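Flavohemoprotein (Vibrio cholerae O1 biovar El Tor, PDB 4EH1) probably detoxifies nitric oxide by oxidising it to nitrate with O2 and NAD(P)H, the FAD- and NAD(P)H-binding reductase part being the piece described here. Local coordinates at residues A[7-11]-A[89-95]; A[17-23]-A[68-74]; A[189-193]-A[215-220]. All coordinates share one frame; numbering follows the deposited sequence.

Contact 1 (A[7-11]-A[89-95])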
# COMPACT_ATOMS: atom_id res chain seq x y z
N VAL A 7 -6.70 -13.21 7.04
CA VAL A 7 -7.25 -11.90 6.76
C VAL A 7 -6.11 -10.92 6.52
O VAL A 7 -5.09 -10.93 7.22
CB VAL A 7 -8.13 -11.42 7.93
CG1 VAL A 7 -8.77 -10.06 7.65
CG2 VAL A 7 -9.19 -12.47 8.19
N VAL A 8 -6.26 -10.09 5.49
CA VAL A 8 -5.30 -9.04 5.19
C VAL A 8 -5.43 -7.97 6.27
O VAL A 8 -6.48 -7.31 6.39
CB VAL A 8 -5.59 -8.40 3.82
CG1 VAL A 8 -4.58 -7.28 3.53
CG2 VAL A 8 -5.61 -9.45 2.71
N ARG A 9 -4.39 -7.80 7.07
CA ARG A 9 -4.35 -6.70 8.06
C ARG A 9 -3.77 -5.42 7.44
O ARG A 9 -4.14 -4.31 7.83
CB ARG A 9 -3.50 -7.11 9.26
CG ARG A 9 -3.63 -6.17 10.45
CD ARG A 9 -2.83 -6.63 11.69
NE ARG A 9 -1.38 -6.50 11.52
CZ ARG A 9 -0.71 -5.35 11.64
NH1 ARG A 9 -1.35 -4.23 11.94
NH2 ARG A 9 0.62 -5.33 11.46
N GLU A 10 -2.87 -5.58 6.47
CA GLU A 10 -2.12 -4.46 5.90
C GLU A 10 -1.81 -4.76 4.45
O GLU A 10 -1.50 -5.90 4.12
CB GLU A 10 -0.78 -4.32 6.59
CG GLU A 10 -0.53 -2.98 7.10
CD GLU A 10 -0.80 -2.93 8.57
OE1 GLU A 10 0.00 -3.52 9.32
OE2 GLU A 10 -1.82 -2.32 8.96
N LYS A 11 -1.84 -3.71 3.63
CA LYS A 11 -1.54 -3.77 2.21
C LYS A 11 -0.65 -2.57 1.86
O LYS A 11 -1.13 -1.47 1.67
CB LYS A 11 -2.84 -3.71 1.41
CG LYS A 11 -2.73 -4.22 -0.01
CD LYS A 11 -4.09 -4.30 -0.71
CE LYS A 11 -3.88 -4.65 -2.19
NZ LYS A 11 -5.17 -4.70 -2.91
N LEU A 89 -4.94 -10.23 -6.42
CA LEU A 89 -4.48 -9.77 -5.12
C LEU A 89 -4.33 -8.25 -5.07
O LEU A 89 -4.89 -7.61 -4.17
CB LEU A 89 -3.15 -10.43 -4.77
CG LEU A 89 -3.26 -11.92 -4.47
CD1 LEU A 89 -1.90 -12.50 -4.19
CD2 LEU A 89 -4.23 -12.17 -3.29
N HIS A 90 -3.55 -7.70 -6.02
CA HIS A 90 -3.38 -6.26 -6.16
C HIS A 90 -4.73 -5.53 -6.31
O HIS A 90 -5.01 -4.59 -5.58
CB HIS A 90 -2.47 -5.92 -7.37
CG HIS A 90 -1.01 -6.01 -7.07
ND1 HIS A 90 -0.18 -4.90 -7.08
CD2 HIS A 90 -0.21 -7.07 -6.76
CE1 HIS A 90 1.05 -5.27 -6.77
NE2 HIS A 90 1.06 -6.58 -6.58
N ASN A 91 -5.58 -5.99 -7.22
CA ASN A 91 -6.78 -5.22 -7.55
C ASN A 91 -8.01 -5.48 -6.70
O ASN A 91 -8.83 -4.60 -6.57
CB ASN A 91 -7.17 -5.42 -9.02
CG ASN A 91 -6.10 -4.91 -9.98
OD1 ASN A 91 -5.37 -3.98 -9.64
ND2 ASN A 91 -5.99 -5.52 -11.15
N ASN A 92 -8.15 -6.68 -6.15
CA ASN A 92 -9.43 -7.07 -5.57
C ASN A 92 -9.35 -7.39 -4.09
O ASN A 92 -10.34 -7.29 -3.39
CB ASN A 92 -9.98 -8.33 -6.27
CG ASN A 92 -10.33 -8.08 -7.73
OD1 ASN A 92 -11.50 -8.01 -8.10
ND2 ASN A 92 -9.32 -7.93 -8.56
N VAL A 93 -8.20 -7.83 -3.62
CA VAL A 93 -8.11 -8.26 -2.24
C VAL A 93 -7.72 -7.09 -1.32
O VAL A 93 -6.55 -6.74 -1.23
CB VAL A 93 -7.14 -9.43 -2.10
CG1 VAL A 93 -7.02 -9.84 -0.62
CG2 VAL A 93 -7.59 -10.61 -3.00
N LYS A 94 -8.71 -6.51 -0.64
CA LYS A 94 -8.49 -5.35 0.22
C LYS A 94 -8.12 -5.70 1.66
O LYS A 94 -8.31 -6.84 2.10
CB LYS A 94 -9.77 -4.49 0.28
CG LYS A 94 -10.42 -4.25 -1.07
CD LYS A 94 -11.54 -3.21 -0.98
CE LYS A 94 -12.73 -3.77 -0.19
NZ LYS A 94 -13.00 -5.22 -0.50
N VAL A 95 -7.59 -4.71 2.38
CA VAL A 95 -7.51 -4.79 3.83
C VAL A 95 -8.88 -5.16 4.40
O VAL A 95 -9.89 -4.51 4.10
CB VAL A 95 -7.06 -3.45 4.47
CG1 VAL A 95 -7.11 -3.55 5.99
CG2 VAL A 95 -5.65 -3.08 4.00
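V8 opens the contact by setting its isopropyl group against the chain that leaves the helix 84-92. Its CG2 meets CG1 of V93 at 3.6 Å, the two branched side chains crossing obliquely, while CB lies 3.6 Å from the carbonyl O of K94. CG1 of V8, anti to the backbone N (chi1 179°), points to CA of V95, while both methyls lie near the K94 carbonyl oxygen. Backbone bonds from V8 to G96 and D97 take over where the chain leads towards strand 98-105. At R9 and E10 the strand has a classic beta bulge, both residues facing V22 of the adjacent strand 18-25. Their side chains start away from 89-95, and NH2 of R9 forms a salt bridge with OE1 of E10 at 2.9 Å. The bulge still offers backbone to V95: CG1 of V95 sits 3.6 Å from O of R9, and CG2 of V95 packs on CB of K11 at 3.9 Å. K11 then returns to the helix side. Its chain is fully extended from CG to NZ and passes the V93 carbonyl. NZ donates to two carbonyls of the helix, O of H90 at 2.7 Å and O of L89 at 3.2 Å, and to O of V93 in the chain beyond it at 3.0 Å. The approach to L89 O lies in the carbonyl plane on a lone pair, whereas NZ stands above the carbonyl planes of H90 and V93, by 45° and 53°. A buried ammonium is thus gripped by three backbone oxygens, and the two helical ones would be expected to bring the helix dipole to bear on its positive charge; in return, the lysine ties the chain at the end of the helix to strand 4-13, an inner strand of the antiparallel sheet.

Contact 2 (A[17-23]-A[68-74]). With FAD (flavin-adenine dinucleotide), chain C.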
# COMPACT_ATOMS: atom_id res chain seq x y z
N TYR A 17 5.54 -2.16 -8.90
CA TYR A 17 4.73 -3.34 -9.21
C TYR A 17 4.59 -4.34 -8.04
O TYR A 17 3.90 -5.35 -8.15
CB TYR A 17 5.33 -4.03 -10.42
CG TYR A 17 5.47 -3.09 -11.60
CD1 TYR A 17 4.35 -2.56 -12.22
CD2 TYR A 17 6.72 -2.76 -12.10
CE1 TYR A 17 4.45 -1.70 -13.29
CE2 TYR A 17 6.84 -1.92 -13.21
CZ TYR A 17 5.70 -1.40 -13.79
OH TYR A 17 5.83 -0.56 -14.86
N VAL A 18 5.23 -4.03 -6.92
CA VAL A 18 5.23 -4.94 -5.80
C VAL A 18 4.46 -4.33 -4.62
O VAL A 18 4.70 -3.19 -4.18
CB VAL A 18 6.64 -5.28 -5.34
CG1 VAL A 18 6.60 -6.13 -4.04
CG2 VAL A 18 7.45 -5.98 -6.45
N THR A 19 3.53 -5.12 -4.11
CA THR A 19 2.71 -4.75 -2.97
C THR A 19 2.78 -5.84 -1.90
O THR A 19 2.69 -7.03 -2.22
CB THR A 19 1.26 -4.47 -3.44
OG1 THR A 19 1.24 -3.20 -4.11
CG2 THR A 19 0.25 -4.45 -2.23
N SER A 20 2.99 -5.45 -0.64
CA SER A 20 3.05 -6.42 0.46
C SER A 20 1.66 -6.64 1.08
O SER A 20 0.83 -5.73 1.10
CB SER A 20 4.00 -5.96 1.57
OG SER A 20 5.34 -6.25 1.30
N PHE A 21 1.44 -7.83 1.63
CA PHE A 21 0.23 -8.14 2.38
C PHE A 21 0.63 -8.74 3.72
O PHE A 21 1.35 -9.73 3.76
CB PHE A 21 -0.62 -9.19 1.66
CG PHE A 21 -1.12 -8.75 0.31
CD1 PHE A 21 -2.45 -8.40 0.13
CD2 PHE A 21 -0.25 -8.69 -0.79
CE1 PHE A 21 -2.92 -7.99 -1.14
CE2 PHE A 21 -0.71 -8.29 -2.05
CZ PHE A 21 -2.05 -7.94 -2.22
N VAL A 22 0.14 -8.16 4.80
CA VAL A 22 0.32 -8.74 6.11
C VAL A 22 -0.94 -9.51 6.46
O VAL A 22 -2.03 -8.95 6.50
CB VAL A 22 0.57 -7.65 7.19
CG1 VAL A 22 0.66 -8.29 8.58
CG2 VAL A 22 1.83 -6.85 6.88
N LEU A 23 -0.78 -10.80 6.72
CA LEU A 23 -1.90 -11.68 6.88
C LEU A 23 -1.97 -12.29 8.28
O LEU A 23 -0.97 -12.77 8.81
CB LEU A 23 -1.80 -12.82 5.87
CG LEU A 23 -1.65 -12.36 4.42
CD1 LEU A 23 -0.91 -13.40 3.58
CD2 LEU A 23 -3.04 -12.13 3.87
N TYR A 68 1.95 -13.23 8.99
CA TYR A 68 2.82 -13.42 7.85
C TYR A 68 2.82 -12.17 6.97
O TYR A 68 1.80 -11.51 6.81
CB TYR A 68 2.33 -14.60 7.01
CG TYR A 68 2.44 -15.98 7.64
CD1 TYR A 68 3.57 -16.35 8.38
CD2 TYR A 68 1.44 -16.92 7.47
CE1 TYR A 68 3.68 -17.63 8.95
CE2 TYR A 68 1.52 -18.19 8.03
CZ TYR A 68 2.65 -18.55 8.75
OH TYR A 68 2.73 -19.80 9.30
N ARG A 69 3.97 -11.83 6.41
CA ARG A 69 3.99 -10.86 5.33
C ARG A 69 4.49 -11.53 4.03
O ARG A 69 5.52 -12.24 4.03
CB ARG A 69 4.85 -9.64 5.66
CG ARG A 69 4.88 -8.58 4.54
CD ARG A 69 5.69 -7.35 4.95
NE ARG A 69 7.11 -7.57 4.71
CZ ARG A 69 8.04 -6.64 4.93
NH1 ARG A 69 7.69 -5.45 5.41
NH2 ARG A 69 9.31 -6.90 4.67
N ILE A 70 3.76 -11.32 2.95
CA ILE A 70 4.24 -11.69 1.62
C ILE A 70 4.27 -10.45 0.74
O ILE A 70 3.62 -9.45 1.04
CB ILE A 70 3.33 -12.71 0.94
CG1 ILE A 70 1.93 -12.13 0.82
CG2 ILE A 70 3.34 -14.10 1.69
CD1 ILE A 70 1.03 -13.00 -0.10
N SER A 71 5.02 -10.52 -0.36
CA SER A 71 5.20 -9.37 -1.24
C SER A 71 5.09 -9.84 -2.69
O SER A 71 5.88 -10.68 -3.16
CB SER A 71 6.57 -8.73 -1.02
OG SER A 71 6.78 -8.48 0.37
N VAL A 72 4.12 -9.25 -3.38
CA VAL A 72 3.58 -9.82 -4.59
C VAL A 72 3.78 -8.88 -5.79
O VAL A 72 3.33 -7.73 -5.79
CB VAL A 72 2.07 -10.08 -4.38
CG1 VAL A 72 1.43 -10.47 -5.69
CG2 VAL A 72 1.83 -11.13 -3.23
N LYS A 73 4.48 -9.38 -6.79
CA LYS A 73 4.67 -8.59 -8.00
C LYS A 73 3.51 -8.77 -8.99
O LYS A 73 3.18 -9.88 -9.36
CB LYS A 73 5.97 -8.95 -8.68
CG LYS A 73 6.22 -7.99 -9.87
CD LYS A 73 7.36 -8.39 -10.78
CE LYS A 73 7.18 -7.67 -12.13
NZ LYS A 73 8.30 -7.85 -13.07
N ARG A 74 2.89 -7.66 -9.36
CA ARG A 74 1.93 -7.60 -10.46
C ARG A 74 2.63 -8.16 -11.71
O ARG A 74 3.47 -7.49 -12.29
CB ARG A 74 1.56 -6.12 -10.70
CG ARG A 74 0.16 -5.84 -11.21
CD ARG A 74 -0.42 -4.55 -10.58
NE ARG A 74 0.13 -3.31 -11.12
CZ ARG A 74 0.74 -2.37 -10.40
NH1 ARG A 74 0.91 -2.50 -9.08
NH2 ARG A 74 1.19 -1.28 -11.00
PA FAD C . -0.18 -16.45 -14.23
O1A FAD C . 0.13 -17.75 -13.70
O2A FAD C . -1.49 -16.09 -14.63
O5B FAD C . 0.71 -16.26 -15.49
C5B FAD C . 1.98 -16.83 -15.56
C4B FAD C . 2.77 -16.41 -16.79
O4B FAD C . 2.27 -17.02 -17.96
C3B FAD C . 2.64 -14.92 -16.98
O3B FAD C . 3.85 -14.44 -17.50
C2B FAD C . 1.58 -14.79 -18.01
O2B FAD C . 1.85 -13.63 -18.74
C1B FAD C . 1.72 -16.05 -18.82
N9A FAD C . 0.40 -16.49 -19.25
C8A FAD C . -0.69 -16.59 -18.51
N7A FAD C . -1.73 -17.00 -19.23
C5A FAD C . -1.31 -17.16 -20.47
C6A FAD C . -1.92 -17.56 -21.72
N6A FAD C . -3.21 -17.90 -21.79
N1A FAD C . -1.13 -17.58 -22.78
C2A FAD C . 0.14 -17.26 -22.71
N3A FAD C . 0.76 -16.88 -21.61
C4A FAD C . 0.09 -16.80 -20.48
N1 FAD C . 5.88 -14.20 -6.72
C2 FAD C . 5.89 -13.08 -6.00
O2 FAD C . 5.33 -12.11 -6.44
N3 FAD C . 6.45 -12.98 -4.81
C4 FAD C . 7.05 -13.98 -4.24
O4 FAD C . 7.54 -13.82 -3.15
C4X FAD C . 7.11 -15.25 -4.97
N5 FAD C . 7.71 -16.31 -4.48
C5X FAD C . 7.76 -17.44 -5.17
C6 FAD C . 8.40 -18.50 -4.61
C7 FAD C . 8.47 -19.68 -5.29
C7M FAD C . 9.17 -20.84 -4.69
C8 FAD C . 7.86 -19.81 -6.60
C8M FAD C . 7.95 -21.11 -7.30
C9 FAD C . 7.21 -18.74 -7.16
C9A FAD C . 7.15 -17.55 -6.49
N10 FAD C . 6.50 -16.46 -7.04
C10 FAD C . 6.48 -15.29 -6.29
C1' FAD C . 5.84 -16.56 -8.34
C2' FAD C . 4.33 -16.67 -8.14
O2' FAD C . 3.94 -17.84 -7.46
C3' FAD C . 3.49 -16.69 -9.40
O3' FAD C . 3.95 -17.65 -10.31
C4' FAD C . 3.28 -15.34 -10.05
O4' FAD C . 2.74 -14.46 -9.10
C5' FAD C . 2.41 -15.37 -11.30
O5' FAD C . 1.10 -15.81 -11.08
P FAD C . -0.13 -15.21 -11.76
O1P FAD C . -1.23 -16.07 -11.44
O2P FAD C . -0.21 -13.85 -11.41
O3P FAD C . 0.25 -15.33 -13.25
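F21 meets V72 and I70 across this antiparallel strand pair. V72 CG2 comes obliquely to the F21 ring, 4.0 Å from CE2, and I70 turns its CG1 between the backbone N and the carbonyl carbon (chi1 58°), 4.0 Å from F21 CB and close to L23 CD1. On this face, that of T19, F21, L23, Y68, I70 and V72, the contacts across the pair are mainly apolar. On the face of V18, S20 and V22, the S20 OG and S71 OG hydroxyls lie 2.8 Å apart, a hydrogen bond that is not settled, since S20 is bonded to E14 and S71 to S60; the methylene CD of R69 lies 3.8 Å from S20 OG. Backbone bonds link the pairs T19-V72, F21-I70 and L23-Y68, and R74 N donates to Y17 O at the end, where the R74 guanidinium, in one of two conformers, crosses the Y17 side chain at about a right angle. The outer edge of 68-73 serves the flavin: S71 O accepts from FAD N3 at 2.9 Å (162° at the hydrogen), and K73 N donates to FAD O2, also at 2.9 Å; these two bonds to the pyrimidine end of the isoalloxazine both come from backbone atoms. Strand 68-73 is outermost in the six-stranded antiparallel sheet; strand 18-25 lies between it and 4-13, and from helix 84-92 H90 packs on T19, L89 on F21, and H87 and H90 on R74.

Contact 3 (A[189-193]-A[215-220])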
# COMPACT_ATOMS: atom_id res chain seq x y z
N GLU A 189 24.26 -4.10 -15.52
CA GLU A 189 24.15 -5.43 -14.94
C GLU A 189 25.08 -5.56 -13.73
O GLU A 189 26.12 -4.88 -13.61
CB GLU A 189 24.44 -6.53 -15.97
CG GLU A 189 23.39 -6.65 -17.10
CD GLU A 189 22.00 -7.15 -16.62
OE1 GLU A 189 21.93 -8.27 -16.05
OE2 GLU A 189 20.98 -6.44 -16.84
N MET A 190 24.67 -6.44 -12.83
CA MET A 190 25.42 -6.72 -11.63
C MET A 190 26.73 -7.40 -12.02
O MET A 190 26.73 -8.51 -12.50
CB MET A 190 24.60 -7.65 -10.73
CG MET A 190 25.19 -7.78 -9.32
SD MET A 190 24.33 -8.94 -8.25
CE MET A 190 22.80 -8.04 -7.85
N GLN A 191 27.85 -6.74 -11.82
CA GLN A 191 29.12 -7.37 -12.11
C GLN A 191 29.92 -7.53 -10.83
O GLN A 191 30.14 -6.55 -10.12
CB GLN A 191 29.88 -6.58 -13.16
CG GLN A 191 29.34 -6.85 -14.55
CD GLN A 191 29.87 -5.88 -15.56
OE1 GLN A 191 29.52 -4.71 -15.55
NE2 GLN A 191 30.74 -6.37 -16.44
N LEU A 192 30.36 -8.76 -10.56
CA LEU A 192 30.90 -9.10 -9.24
C LEU A 192 32.43 -9.04 -9.10
O LEU A 192 32.95 -9.07 -7.99
CB LEU A 192 30.41 -10.50 -8.82
CG LEU A 192 28.90 -10.74 -8.88
CD1 LEU A 192 28.66 -12.21 -8.67
CD2 LEU A 192 28.12 -9.93 -7.83
N ALA A 193 33.13 -8.95 -10.22
CA ALA A 193 34.58 -9.18 -10.28
C ALA A 193 35.39 -8.21 -9.45
O ALA A 193 36.50 -8.51 -9.05
CB ALA A 193 35.07 -9.12 -11.75
N TYR A 215 23.42 -16.05 -14.88
CA TYR A 215 24.42 -15.00 -14.97
C TYR A 215 25.24 -14.85 -13.66
O TYR A 215 26.48 -14.78 -13.70
CB TYR A 215 23.70 -13.70 -15.31
CG TYR A 215 24.58 -12.50 -15.34
CD1 TYR A 215 25.56 -12.35 -16.32
CD2 TYR A 215 24.41 -11.49 -14.42
CE1 TYR A 215 26.37 -11.21 -16.34
CE2 TYR A 215 25.20 -10.36 -14.44
CZ TYR A 215 26.18 -10.22 -15.39
OH TYR A 215 26.95 -9.08 -15.36
N VAL A 216 24.57 -14.83 -12.51
CA VAL A 216 25.30 -14.65 -11.25
C VAL A 216 26.08 -15.90 -10.82
O VAL A 216 27.25 -15.81 -10.40
CB VAL A 216 24.37 -14.24 -10.09
CG1 VAL A 216 25.12 -14.30 -8.76
CG2 VAL A 216 23.85 -12.86 -10.33
N VAL A 217 25.45 -17.06 -10.92
CA VAL A 217 26.10 -18.30 -10.55
C VAL A 217 27.38 -18.52 -11.37
O VAL A 217 28.39 -18.88 -10.80
CB VAL A 217 25.17 -19.51 -10.69
CG1 VAL A 217 25.95 -20.85 -10.65
CG2 VAL A 217 24.13 -19.48 -9.60
N LYS A 218 27.33 -18.28 -12.68
CA LYS A 218 28.55 -18.35 -13.50
C LYS A 218 29.66 -17.41 -13.03
O LYS A 218 30.83 -17.80 -12.96
CB LYS A 218 28.26 -18.17 -15.00
CG LYS A 218 27.54 -19.38 -15.62
CD LYS A 218 26.83 -19.08 -16.94
CE LYS A 218 26.22 -20.34 -17.50
NZ LYS A 218 25.33 -20.06 -18.70
N GLN A 219 29.31 -16.18 -12.71
CA GLN A 219 30.29 -15.28 -12.10
C GLN A 219 30.86 -15.83 -10.78
O GLN A 219 32.08 -15.78 -10.55
CB GLN A 219 29.67 -13.92 -11.85
CG GLN A 219 29.45 -13.07 -13.10
CD GLN A 219 29.02 -11.67 -12.68
OE1 GLN A 219 29.84 -10.89 -12.19
NE2 GLN A 219 27.73 -11.38 -12.81
N LEU A 220 29.98 -16.34 -9.92
CA LEU A 220 30.44 -16.88 -8.63
C LEU A 220 31.43 -18.03 -8.82
O LEU A 220 32.48 -18.06 -8.19
CB LEU A 220 29.27 -17.31 -7.75
CG LEU A 220 28.43 -16.15 -7.21
CD1 LEU A 220 27.32 -16.69 -6.33
CD2 LEU A 220 29.29 -15.08 -6.46
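M190 O is the polar centre of this contact, accepting from two side chains of the facing helix. Q219 NE2 reaches it at 3.1 Å with a fairly straight bond (162° at the hydrogen) and with the oxygen close to the plane of the amide, while Y215 OH donates at 2.9 Å from above the M190 carbonyl plane, 54° out of it. The other end of the same amide is used as well: Q219 OE1 accepts from L192 N at 2.7 Å, the donor lying in the carbonyl plane. One glutamine therefore spans the backbone from M190 to L192, giving and accepting a bond, and the two bonds together fix which way round its amide stands. Its chain runs extended from CG towards the loop (chi2 -172°), and NE2 lies over one face of the Y215 ring, 3.1 Å above the plane and offset toward the rim. The Y215 ring meets M190 O with its edge, and its hydroxyl has carbon neighbours, Q191 CG at 3.4 Å and E189 CB. Farther along the loop, L192 packs on the aliphatic start of the Q219 side chain. Its CD1 touches Q219 CB and sits 3.7 Å from L220 CD2, with V216 CG1 slightly farther off. The helix spaces these partners one turn apart: Y215 and Q219 hold the loop backbone, and V216, L220 and the Q219 CB receive L192 CD1. The end of the M190 side chain leads away from 215-220 to strands 117-122 and 144-150, with F212 of the same helix also against it. In the NAD-binding domain, the loop following strand 186-187 is thereby fastened to helix 210-223, with L192 on L147 and L223, and V216 and L220 against strand 203-208.

How the contacts relate
Contacts 1 and 2 belong to the FAD-binding part, their centres 9 Å apart, and are joined directly. H90 of contact 1 makes a probable hydrogen bond from NE2 to V72 O of contact 2 at 2.7 Å, and R9 N pairs with V22 O at the same distance, since strands 4-13 and 18-25 are neighbours in one sheet. The helix end held in contact 1 thus touches the strand whose S71 and K73 bind the flavin; the H90 side chain itself is about 7 Å from FAD. Contact 3 lies in the NAD-binding part, its centre 28 Å from that of contact 2 and 36 Å from that of contact 1, touching neither.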